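Local coordinates for protein porin (Pseudomonas aeruginosa, PDB 3T24) that forms a beta-barrel channel of the OprD family that probably lets small carboxylate-bearing solutes cross the bacterial outer membrane, at residues D170-T174 with L214-Y218; A258-M262 with P293-N297. All blocks are in the same frame, centred on the assembly; numbering follows the deposited sequence.

Interaction 1: D170-T174 with L214-Y218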
ATOM      1  N   ASP A 170       9.480  11.806 -12.642  1.00 38.87           N
ATOM      2  CA  ASP A 170      10.326  11.829 -11.445  1.00 36.46           C
ATOM      3  C   ASP A 170       9.474  11.744 -10.179  1.00 34.16           C
ATOM      4  O   ASP A 170       8.343  12.223 -10.145  1.00 36.74           O
ATOM      5  CB  ASP A 170      11.215  13.081 -11.397  1.00 35.07           C
ATOM      6  CG  ASP A 170      12.336  13.054 -12.426  1.00 59.03           C
ATOM      7  OD1 ASP A 170      12.739  11.962 -12.881  1.00 38.29           O
ATOM      8  OD2 ASP A 170      12.827  14.141 -12.784  1.00 63.67           O
ATOM      9  N   MET A 171      10.030  11.133  -9.146  1.00 29.85           N
ATOM     10  CA  MET A 171       9.344  10.962  -7.874  1.00 34.58           C
ATOM     11  C   MET A 171       9.428  12.189  -6.956  1.00 34.77           C
ATOM     12  O   MET A 171      10.295  13.057  -7.111  1.00 33.71           O
ATOM     13  CB  MET A 171       9.910   9.741  -7.152  1.00 26.15           C
ATOM     14  CG  MET A 171       9.621   8.436  -7.877  1.00 27.53           C
ATOM     15  SD  MET A 171      10.641   7.065  -7.291  1.00 26.80           S
ATOM     16  CE  MET A 171      12.075   7.321  -8.329  1.00 28.62           C
ATOM     17  N   THR A 172       8.514  12.259  -6.001  1.00 26.39           N
ATOM     18  CA  THR A 172       8.614  13.279  -4.976  1.00 25.28           C
ATOM     19  C   THR A 172       8.224  12.652  -3.656  1.00 29.76           C
ATOM     20  O   THR A 172       7.997  11.445  -3.566  1.00 25.39           O
ATOM     21  CB  THR A 172       7.714  14.529  -5.232  1.00 24.36           C
ATOM     22  OG1 THR A 172       6.347  14.140  -5.388  1.00 36.78           O
ATOM     23  CG2 THR A 172       8.145  15.307  -6.471  1.00 26.62           C
ATOM     24  N   ILE A 173       8.134  13.491  -2.633  1.00 28.92           N
ATOM     25  CA  ILE A 173       7.790  13.020  -1.312  1.00 27.75           C
ATOM     26  C   ILE A 173       6.341  13.390  -1.018  1.00 19.11           C
ATOM     27  O   ILE A 173       5.822  14.389  -1.511  1.00 23.85           O
ATOM     28  CB  ILE A 173       8.720  13.643  -0.255  1.00 27.45           C
ATOM     29  CG1 ILE A 173       8.720  12.790   1.012  1.00 26.58           C
ATOM     30  CG2 ILE A 173       8.298  15.129   0.042  1.00 23.58           C
ATOM     31  CD1 ILE A 173       9.646  13.313   2.101  1.00 30.88           C
ATOM     32  N   THR A 174       5.666  12.576  -0.234  1.00 19.00           N
ATOM     33  CA  THR A 174       4.338  12.964   0.216  1.00 22.44           C
ATOM     34  C   THR A 174       4.441  14.191   1.118  1.00 26.12           C
ATOM     35  O   THR A 174       5.186  14.188   2.096  1.00 25.88           O
ATOM     36  CB  THR A 174       3.684  11.832   0.982  1.00 24.77           C
ATOM     37  OG1 THR A 174       3.771  10.630   0.199  1.00 27.25           O
ATOM     38  CG2 THR A 174       2.194  12.175   1.288  1.00 19.03           C
ATOM     39  N   LEU A 214      15.367   8.183  -1.118  1.00 24.90           N
ATOM     40  CA  LEU A 214      14.889   8.979  -2.236  1.00 22.58           C
ATOM     41  C   LEU A 214      15.883  10.129  -2.405  1.00 26.34           C
ATOM     42  O   LEU A 214      15.928  11.058  -1.590  1.00 29.62           O
ATOM     43  CB  LEU A 214      13.477   9.494  -1.983  1.00 21.17           C
ATOM     44  CG  LEU A 214      12.828  10.260  -3.137  1.00 34.69           C
ATOM     45  CD1 LEU A 214      12.712   9.378  -4.425  1.00 22.42           C
ATOM     46  CD2 LEU A 214      11.453  10.836  -2.725  1.00 19.60           C
ATOM     47  N   ASP A 215      16.693  10.060  -3.451  1.00 24.64           N
ATOM     48  CA  ASP A 215      17.827  10.968  -3.552  1.00 29.34           C
ATOM     49  C   ASP A 215      17.396  12.423  -3.349  1.00 31.15           C
ATOM     50  O   ASP A 215      16.405  12.884  -3.940  1.00 24.62           O
ATOM     51  CB  ASP A 215      18.568  10.775  -4.877  1.00 34.53           C
ATOM     52  CG  ASP A 215      20.002  11.247  -4.822  1.00 47.25           C
ATOM     53  OD1 ASP A 215      20.652  11.136  -3.759  1.00 56.68           O
ATOM     54  OD2 ASP A 215      20.486  11.741  -5.854  1.00 55.05           O
ATOM     55  N   ASN A 216      18.153  13.118  -2.491  1.00 31.04           N
ATOM     56  CA  ASN A 216      17.915  14.519  -2.124  1.00 30.28           C
ATOM     57  C   ASN A 216      16.739  14.774  -1.173  1.00 33.17           C
ATOM     58  O   ASN A 216      16.645  15.852  -0.561  1.00 36.17           O
ATOM     59  CB  ASN A 216      17.847  15.429  -3.365  1.00 29.58           C
ATOM     60  CG  ASN A 216      19.152  15.415  -4.154  1.00 38.99           C
ATOM     61  OD1 ASN A 216      20.244  15.443  -3.578  1.00 42.54           O
ATOM     62  ND2 ASN A 216      19.044  15.335  -5.470  1.00 44.13           N
ATOM     63  N   PHE A 217      15.869  13.782  -1.016  1.00 26.37           N
ATOM     64  CA  PHE A 217      14.724  13.927  -0.123  1.00 22.29           C
ATOM     65  C   PHE A 217      14.979  13.383   1.269  1.00 28.95           C
ATOM     66  O   PHE A 217      14.925  14.131   2.239  1.00 36.10           O
ATOM     67  CB  PHE A 217      13.473  13.275  -0.730  1.00 21.05           C
ATOM     68  CG  PHE A 217      12.880  14.058  -1.854  1.00 26.56           C
ATOM     69  CD1 PHE A 217      11.833  14.933  -1.624  1.00 22.92           C
ATOM     70  CD2 PHE A 217      13.392  13.942  -3.144  1.00 27.16           C
ATOM     71  CE1 PHE A 217      11.283  15.653  -2.654  1.00 27.43           C
ATOM     72  CE2 PHE A 217      12.855  14.672  -4.182  1.00 26.18           C
ATOM     73  CZ  PHE A 217      11.786  15.525  -3.940  1.00 25.83           C
ATOM     74  N   TYR A 218      15.254  12.083   1.363  1.00 24.15           N
ATOM     75  CA  TYR A 218      15.382  11.421   2.657  1.00 22.87           C
ATOM     76  C   TYR A 218      16.068  10.069   2.584  1.00 32.65           C
ATOM     77  O   TYR A 218      16.134   9.421   1.519  1.00 33.60           O
ATOM     78  CB  TYR A 218      13.996  11.238   3.302  1.00 21.64           C
ATOM     79  CG  TYR A 218      13.093  10.210   2.620  1.00 27.52           C
ATOM     80  CD1 TYR A 218      13.146   8.864   2.973  1.00 28.31           C
ATOM     81  CD2 TYR A 218      12.197  10.588   1.622  1.00 22.39           C
ATOM     82  CE1 TYR A 218      12.343   7.940   2.374  1.00 20.59           C
ATOM     83  CE2 TYR A 218      11.359   9.661   1.020  1.00 26.42           C
ATOM     84  CZ  TYR A 218      11.450   8.337   1.394  1.00 28.02           C
ATOM     85  OH  TYR A 218      10.631   7.411   0.805  1.00 31.74           O
TER
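Two aromatic rings, those of F217 and Y218, divide the side chain of I173 between them, each meeting it at an oblique angle. The F217 ring takes the backbone-proximal part, its CD1 lying 3.6 Å from CB of I173 and close to the CG2 methyl as well. At the far end of the ring, CZ of F217 lies 4.0 Å from CA of T172. The other branch goes to Y218, whose CD2 is 3.8 Å from the I173 CD1 methyl; with CG1 anti to the backbone N (chi1 -159°) and the chain extended beyond it, that methyl is carried away from F217. L187 touches F217, and F192 touches Y218. The rings come from the tight hairpin between barrel strands 205-214 and 218-230, where O of L214 accepts from both F217 N, at 2.8 Å, and Y218 N. D215 and N216 form the corners of a type II turn. Against this hairpin runs an irregular part of the long loop between strands 150-161 and 192-200. L214 continues the apolar seam: CD1 meets CB of M171 at 3.9 Å, and CD2 approaches the carbonyl O of T172 at 3.6 Å, a van der Waals contact.

Interaction 2: A258-M262 with P293-N297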
ATOM      1  N   ALA A 258       9.169   6.788  13.585  1.00 31.37           N
ATOM      2  CA  ALA A 258       7.810   6.295  13.535  1.00 26.95           C
ATOM      3  C   ALA A 258       7.735   4.960  14.234  1.00 31.15           C
ATOM      4  O   ALA A 258       8.132   3.943  13.673  1.00 39.82           O
ATOM      5  CB  ALA A 258       7.357   6.153  12.093  1.00 27.36           C
ATOM      6  N   LEU A 259       7.230   4.959  15.461  1.00 33.24           N
ATOM      7  CA  LEU A 259       6.977   3.707  16.151  1.00 38.95           C
ATOM      8  C   LEU A 259       5.528   3.342  15.895  1.00 36.80           C
ATOM      9  O   LEU A 259       4.623   4.148  16.116  1.00 35.37           O
ATOM     10  CB  LEU A 259       7.253   3.835  17.645  1.00 37.67           C
ATOM     11  CG  LEU A 259       7.002   2.605  18.530  1.00 48.49           C
ATOM     12  CD1 LEU A 259       7.764   1.357  18.056  1.00 45.77           C
ATOM     13  CD2 LEU A 259       7.296   2.904  20.023  1.00 38.31           C
ATOM     14  N   ASN A 260       5.313   2.136  15.398  1.00 35.16           N
ATOM     15  CA  ASN A 260       3.963   1.684  15.118  1.00 37.57           C
ATOM     16  C   ASN A 260       3.869   0.170  15.202  1.00 42.12           C
ATOM     17  O   ASN A 260       4.698  -0.547  14.658  1.00 47.75           O
ATOM     18  CB  ASN A 260       3.424   2.245  13.781  1.00 32.64           C
ATOM     19  CG  ASN A 260       4.220   1.786  12.574  1.00 33.57           C
ATOM     20  OD1 ASN A 260       3.685   1.123  11.694  1.00 37.55           O
ATOM     21  ND2 ASN A 260       5.493   2.167  12.507  1.00 31.15           N
ATOM     22  N   ALA A 261       2.859  -0.297  15.920  1.00 39.63           N
ATOM     23  CA  ALA A 261       2.703  -1.704  16.205  1.00 42.67           C
ATOM     24  C   ALA A 261       1.224  -2.086  16.213  1.00 43.85           C
ATOM     25  O   ALA A 261       0.364  -1.304  16.616  1.00 44.69           O
ATOM     26  CB  ALA A 261       3.342  -2.034  17.535  1.00 43.97           C
ATOM     27  N   MET A 262       0.939  -3.297  15.762  1.00 43.02           N
ATOM     28  CA  MET A 262      -0.420  -3.806  15.750  1.00 45.34           C
ATOM     29  C   MET A 262      -0.431  -5.186  16.358  1.00 46.83           C
ATOM     30  O   MET A 262       0.471  -6.000  16.121  1.00 41.53           O
ATOM     31  CB  MET A 262      -0.980  -3.881  14.327  1.00 43.96           C
ATOM     32  CG  MET A 262      -2.453  -4.284  14.283  1.00 41.79           C
ATOM     33  SD  MET A 262      -3.563  -2.943  13.806  1.00 54.78           S
ATOM     34  CE  MET A 262      -3.063  -2.699  12.096  1.00 60.80           C
ATOM     35  N   PRO A 293       1.947   4.609   2.830  1.00 31.41           N
ATOM     36  CA  PRO A 293       2.991   4.500   3.840  1.00 26.42           C
ATOM     37  C   PRO A 293       2.776   3.192   4.547  1.00 26.30           C
ATOM     38  O   PRO A 293       1.650   2.840   4.852  1.00 26.91           O
ATOM     39  CB  PRO A 293       2.668   5.652   4.793  1.00 22.66           C
ATOM     40  CG  PRO A 293       1.161   5.699   4.771  1.00 27.23           C
ATOM     41  CD  PRO A 293       0.722   5.219   3.376  1.00 28.35           C
ATOM     42  N   TYR A 294       3.853   2.484   4.823  1.00 20.48           N
ATOM     43  CA  TYR A 294       3.745   1.272   5.576  1.00 21.77           C
ATOM     44  C   TYR A 294       3.592   1.600   7.060  1.00 32.62           C
ATOM     45  O   TYR A 294       4.562   1.572   7.803  1.00 30.99           O
ATOM     46  CB  TYR A 294       4.994   0.441   5.312  1.00 26.44           C
ATOM     47  CG  TYR A 294       4.914  -0.964   5.831  1.00 30.97           C
ATOM     48  CD1 TYR A 294       3.874  -1.818   5.441  1.00 30.31           C
ATOM     49  CD2 TYR A 294       5.894  -1.459   6.692  1.00 32.29           C
ATOM     50  CE1 TYR A 294       3.807  -3.130   5.924  1.00 26.38           C
ATOM     51  CE2 TYR A 294       5.838  -2.767   7.166  1.00 34.62           C
ATOM     52  CZ  TYR A 294       4.799  -3.594   6.784  1.00 34.90           C
ATOM     53  OH  TYR A 294       4.758  -4.883   7.278  1.00 43.49           O
ATOM     54  N   LEU A 295       2.365   1.905   7.479  1.00 34.24           N
ATOM     55  CA  LEU A 295       2.066   2.302   8.861  1.00 25.96           C
ATOM     56  C   LEU A 295       0.786   1.615   9.339  1.00 28.78           C
ATOM     57  O   LEU A 295      -0.209   1.586   8.627  1.00 30.80           O
ATOM     58  CB  LEU A 295       1.879   3.835   8.951  1.00 24.39           C
ATOM     59  CG  LEU A 295       3.091   4.715   8.599  1.00 27.48           C
ATOM     60  CD1 LEU A 295       2.709   6.194   8.433  1.00 19.91           C
ATOM     61  CD2 LEU A 295       4.227   4.547   9.628  1.00 21.77           C
ATOM     62  N   VAL A 296       0.787   1.091  10.556  1.00 27.30           N
ATOM     63  CA  VAL A 296      -0.369   0.334  11.030  1.00 29.54           C
ATOM     64  C   VAL A 296      -1.662   1.145  11.118  1.00 31.27           C
ATOM     65  O   VAL A 296      -2.742   0.582  11.043  1.00 35.21           O
ATOM     66  CB  VAL A 296      -0.119  -0.349  12.409  1.00 28.55           C
ATOM     67  CG1 VAL A 296       0.971  -1.390  12.296  1.00 29.35           C
ATOM     68  CG2 VAL A 296       0.193   0.702  13.516  1.00 28.51           C
ATOM     69  N   ASN A 297      -1.569   2.457  11.301  1.00 36.63           N
ATOM     70  CA  ASN A 297      -2.789   3.267  11.390  1.00 36.81           C
ATOM     71  C   ASN A 297      -3.109   4.062  10.142  1.00 33.76           C
ATOM     72  O   ASN A 297      -3.972   4.937  10.149  1.00 32.71           O
ATOM     73  CB  ASN A 297      -2.761   4.176  12.605  1.00 37.55           C
ATOM     74  CG  ASN A 297      -2.830   3.403  13.888  1.00 39.97           C
ATOM     75  OD1 ASN A 297      -3.202   2.214  13.892  1.00 39.75           O
ATOM     76  ND2 ASN A 297      -2.472   4.063  15.002  1.00 31.92           N
TER
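N260 and V296 mark the closest approach of two unlike backbones, their CA atoms 6.1 Å apart. Residues 258-262 run extended within strand 255-267, hydrogen-bonded on one flank to strand 235-248 and on the other to 270-280. Residues 293-297 follow no regular path; Y294 centres an inverse gamma turn, closed by a weak bond from L295 N to P293 O. The strand side chain does the bridging. OD1 of N260 accepts the amide N of V296 at 3.1 Å, with an N-H...O angle of 156° and the donor tilted 23° from the carbonyl plane. CG of N260 sits between its own backbone N and carbonyl carbon (chi1 63°), which places the amide beside the strand, where ND2 makes a weak bond to O of A258. The two branches of V296 pack against different neighbours: CG2 lies 3.6 Å from CB of N260, and CG1 3.8 Å from CB of M262. The bent M262 chain then brings CE to 3.5 Å from the V296 carbonyl O, which is itself hydrogen-bonded by Q313. L295 crosses N260 nearly at a right angle, its CD2 3.9 Å from ND2. Such a long connection between strands, folded back against the inner wall of the barrel, is a feature of OprD-family channels, in which inward loops narrow the pore.

Interactions 1 and 2 come in series along the chain, the first closing before the second opens; their centres are 20 Å apart and their nearest atoms about 7 Å, without touching. Interaction 1 joins the loop between strands 150-161 and 192-200 to a hairpin of the wall, whereas interaction 2 holds the loop between strands 270-280 and 310-319 against strand 255-267. The two loops also meet each other: T172 and T174 form backbone hydrogen bonds with N289 and Y287, a few residues before P293. Both loops are thus tied to each other and to the barrel; the second, folded inward, probably contributes to narrowing the pore, as inward loops do in OprD-family channels.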